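Local coordinates for protein glycoside hydrolase family 43 (Halothermothrix orenii, PDB 4QQS) that acts as an alpha-L-arabinofuranosidase on a five-bladed beta-propeller scaffold, hydrolysing O-glycosidic bonds and probably contributing to xylan breakdown, at residues 77-82 / 129-134. Sequence-based numbering, arbitrary orientation.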
loop_
_atom_site.group_PDB
_atom_site.type_symbol
_atom_site.label_atom_id
_atom_site.label_comp_id
_atom_site.label_asym_id
_atom_site.label_seq_id
_atom_site.Cartn_x
_atom_site.Cartn_y
_atom_site.Cartn_z
ATOM N N ILE A 77 0.307 -8.813 7.339
ATOM C CA ILE A 77 1.063 -8.642 8.578
ATOM C C ILE A 77 1.237 -9.980 9.284
ATOM O O ILE A 77 0.467 -10.906 9.068
ATOM C CB ILE A 77 0.393 -7.633 9.552
ATOM C CG1 ILE A 77 -0.974 -8.122 10.035
ATOM C CG2 ILE A 77 0.281 -6.273 8.881
ATOM C CD1 ILE A 77 -1.597 -7.257 11.118
ATOM N N PHE A 78 2.276 -10.066 10.106
ATOM C CA PHE A 78 2.473 -11.197 11.001
ATOM C C PHE A 78 2.070 -10.743 12.400
ATOM O O PHE A 78 2.711 -9.861 12.974
ATOM C CB PHE A 78 3.925 -11.650 10.963
ATOM C CG PHE A 78 4.196 -12.865 11.790
ATOM C CD1 PHE A 78 3.732 -14.100 11.393
ATOM C CD2 PHE A 78 4.923 -12.772 12.966
ATOM C CE1 PHE A 78 3.987 -15.217 12.153
ATOM C CE2 PHE A 78 5.176 -13.892 13.725
ATOM C CZ PHE A 78 4.704 -15.109 13.313
ATOM N N TYR A 79 0.985 -11.319 12.920
ATOM C CA TYR A 79 0.319 -10.832 14.138
ATOM C C TYR A 79 -0.262 -12.029 14.831
ATOM O O TYR A 79 -0.876 -12.856 14.178
ATOM C CB TYR A 79 -0.805 -9.852 13.760
ATOM C CG TYR A 79 -1.641 -9.269 14.896
ATOM C CD1 TYR A 79 -1.145 -8.245 15.695
ATOM C CD2 TYR A 79 -2.939 -9.708 15.131
ATOM C CE1 TYR A 79 -1.910 -7.687 16.700
ATOM C CE2 TYR A 79 -3.706 -9.155 16.149
ATOM C CZ TYR A 79 -3.186 -8.144 16.929
ATOM O OH TYR A 79 -3.934 -7.565 17.932
ATOM N N ASN A 80 -0.053 -12.129 16.143
ATOM C CA ASN A 80 -0.512 -13.273 16.918
ATOM C C ASN A 80 -0.081 -14.589 16.267
ATOM O O ASN A 80 -0.858 -15.539 16.145
ATOM C CB ASN A 80 -2.024 -13.208 17.109
ATOM C CG ASN A 80 -2.451 -12.126 18.102
ATOM O OD1 ASN A 80 -1.639 -11.577 18.851
ATOM N ND2 ASN A 80 -3.742 -11.829 18.115
ATOM N N ASN A 81 1.179 -14.618 15.860
ATOM C CA ASN A 81 1.827 -15.824 15.368
ATOM C C ASN A 81 1.172 -16.406 14.119
ATOM O O ASN A 81 1.284 -17.601 13.871
ATOM C CB ASN A 81 1.920 -16.884 16.470
ATOM C CG ASN A 81 3.097 -17.807 16.278
ATOM O OD1 ASN A 81 4.134 -17.402 15.745
ATOM N ND2 ASN A 81 2.950 -19.054 16.713
ATOM N N LYS A 82 0.502 -15.567 13.331
ATOM C CA LYS A 82 0.059 -15.992 12.004
ATOM C C LYS A 82 0.019 -14.804 11.066
ATOM O O LYS A 82 0.326 -13.689 11.464
ATOM C CB LYS A 82 -1.277 -16.737 12.034
ATOM C CG LYS A 82 -2.507 -15.925 12.317
ATOM C CD LYS A 82 -3.706 -16.875 12.283
ATOM C CE LYS A 82 -5.034 -16.167 12.364
ATOM N NZ LYS A 82 -6.172 -17.117 12.222
ATOM N N ILE A 129 -3.086 -2.186 8.014
ATOM C CA ILE A 129 -3.103 -2.374 9.455
ATOM C C ILE A 129 -1.717 -2.085 10.012
ATOM O O ILE A 129 -0.733 -2.689 9.594
ATOM C CB ILE A 129 -3.581 -3.797 9.861
ATOM C CG1 ILE A 129 -5.022 -4.026 9.395
ATOM C CG2 ILE A 129 -3.485 -3.973 11.381
ATOM C CD1 ILE A 129 -5.547 -5.444 9.617
ATOM N N PHE A 130 -1.670 -1.143 10.943
ATOM C CA PHE A 130 -0.475 -0.728 11.666
ATOM C C PHE A 130 -0.588 -1.207 13.102
ATOM O O PHE A 130 -1.554 -0.881 13.783
ATOM C CB PHE A 130 -0.374 0.804 11.629
ATOM C CG PHE A 130 0.663 1.373 12.564
ATOM C CD1 PHE A 130 2.014 1.204 12.324
ATOM C CD2 PHE A 130 0.281 2.068 13.692
ATOM C CE1 PHE A 130 2.961 1.729 13.201
ATOM C CE2 PHE A 130 1.210 2.583 14.552
ATOM C CZ PHE A 130 2.552 2.414 14.310
ATOM N N ILE A 131 0.396 -1.982 13.550
ATOM C CA ILE A 131 0.457 -2.423 14.928
ATOM C C ILE A 131 1.478 -1.536 15.653
ATOM O O ILE A 131 2.666 -1.548 15.328
ATOM C CB ILE A 131 0.858 -3.920 15.042
ATOM C CG1 ILE A 131 -0.039 -4.811 14.169
ATOM C CG2 ILE A 131 0.811 -4.368 16.494
ATOM C CD1 ILE A 131 -1.506 -4.719 14.459
ATOM N N ASP A 132 1.021 -0.745 16.619
ATOM C CA ASP A 132 1.920 0.165 17.324
ATOM C C ASP A 132 2.832 -0.609 18.281
ATOM O O ASP A 132 2.649 -1.801 18.532
ATOM C CB ASP A 132 1.100 1.220 18.069
ATOM C CG ASP A 132 1.852 2.522 18.308
ATOM O OD1 ASP A 132 3.071 2.609 18.043
ATOM O OD2 ASP A 132 1.192 3.458 18.789
ATOM N N GLN A 133 3.825 0.086 18.813
ATOM C CA GLN A 133 4.797 -0.532 19.701
ATOM C C GLN A 133 4.134 -1.166 20.924
ATOM O O GLN A 133 4.603 -2.188 21.424
ATOM C CB GLN A 133 5.838 0.489 20.137
ATOM C CG GLN A 133 6.810 0.868 19.045
ATOM C CD GLN A 133 7.803 1.913 19.504
ATOM O OE1 GLN A 133 7.434 2.885 20.171
ATOM N NE2 GLN A 133 9.072 1.717 19.163
ATOM N N ASP A 134 3.037 -0.570 21.389
ATOM C CA ASP A 134 2.302 -1.096 22.535
ATOM C C ASP A 134 1.353 -2.228 22.161
ATOM O O ASP A 134 0.671 -2.747 23.025
ATOM C CB ASP A 134 1.555 0.027 23.279
ATOM C CG ASP A 134 0.367 0.594 22.502
ATOM O OD1 ASP A 134 0.124 0.210 21.339
ATOM O OD2 ASP A 134 -0.328 1.473 23.065
#
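The Tyr79 ring meets Ile131 obliquely: the methyl CD1 of Ile131 lies 3.7 Å from Tyr79 CE1, and CG1 of the same isoleucine is 3.9 Å from Tyr79 CD1. One face of the ring is approached by its own neighbour in the chain, Asn80, whose CG stands 3.7 Å above the plane of the Tyr79 ring, nearer the rim than the centre. With CG anti to the backbone N (chi1 178°), the ring reaches across Ile131 at about a right angle, while its hydroxyl is hydrogen-bonded to the carbonyl oxygen of Gln165. Two residues earlier on each strand, Ile77 and Ile129 also cross at about a right angle. Ile77 CD1 meets Ile129 CG2 at 3.8 Å, and Ile77 CG2 rests 3.8 Å from the carbonyl oxygen Ile129 O. Ile77 CD1 also links the two pairs, 4.2 Å from Ile131 CD1. Pro137 extends the apolar patch beside both Tyr79 and Ile131. Here two successive propeller blades face each other through their innermost strands, 72-79 and 124-131; the axes of 77-79 and 129-131 approach to 9.0 Å at 45°. Contact is mostly between apolar side chains, with one methyl against a backbone carbonyl, hence dispersive and nondirectional, with no polar bond fixing the two segments' relative orientation.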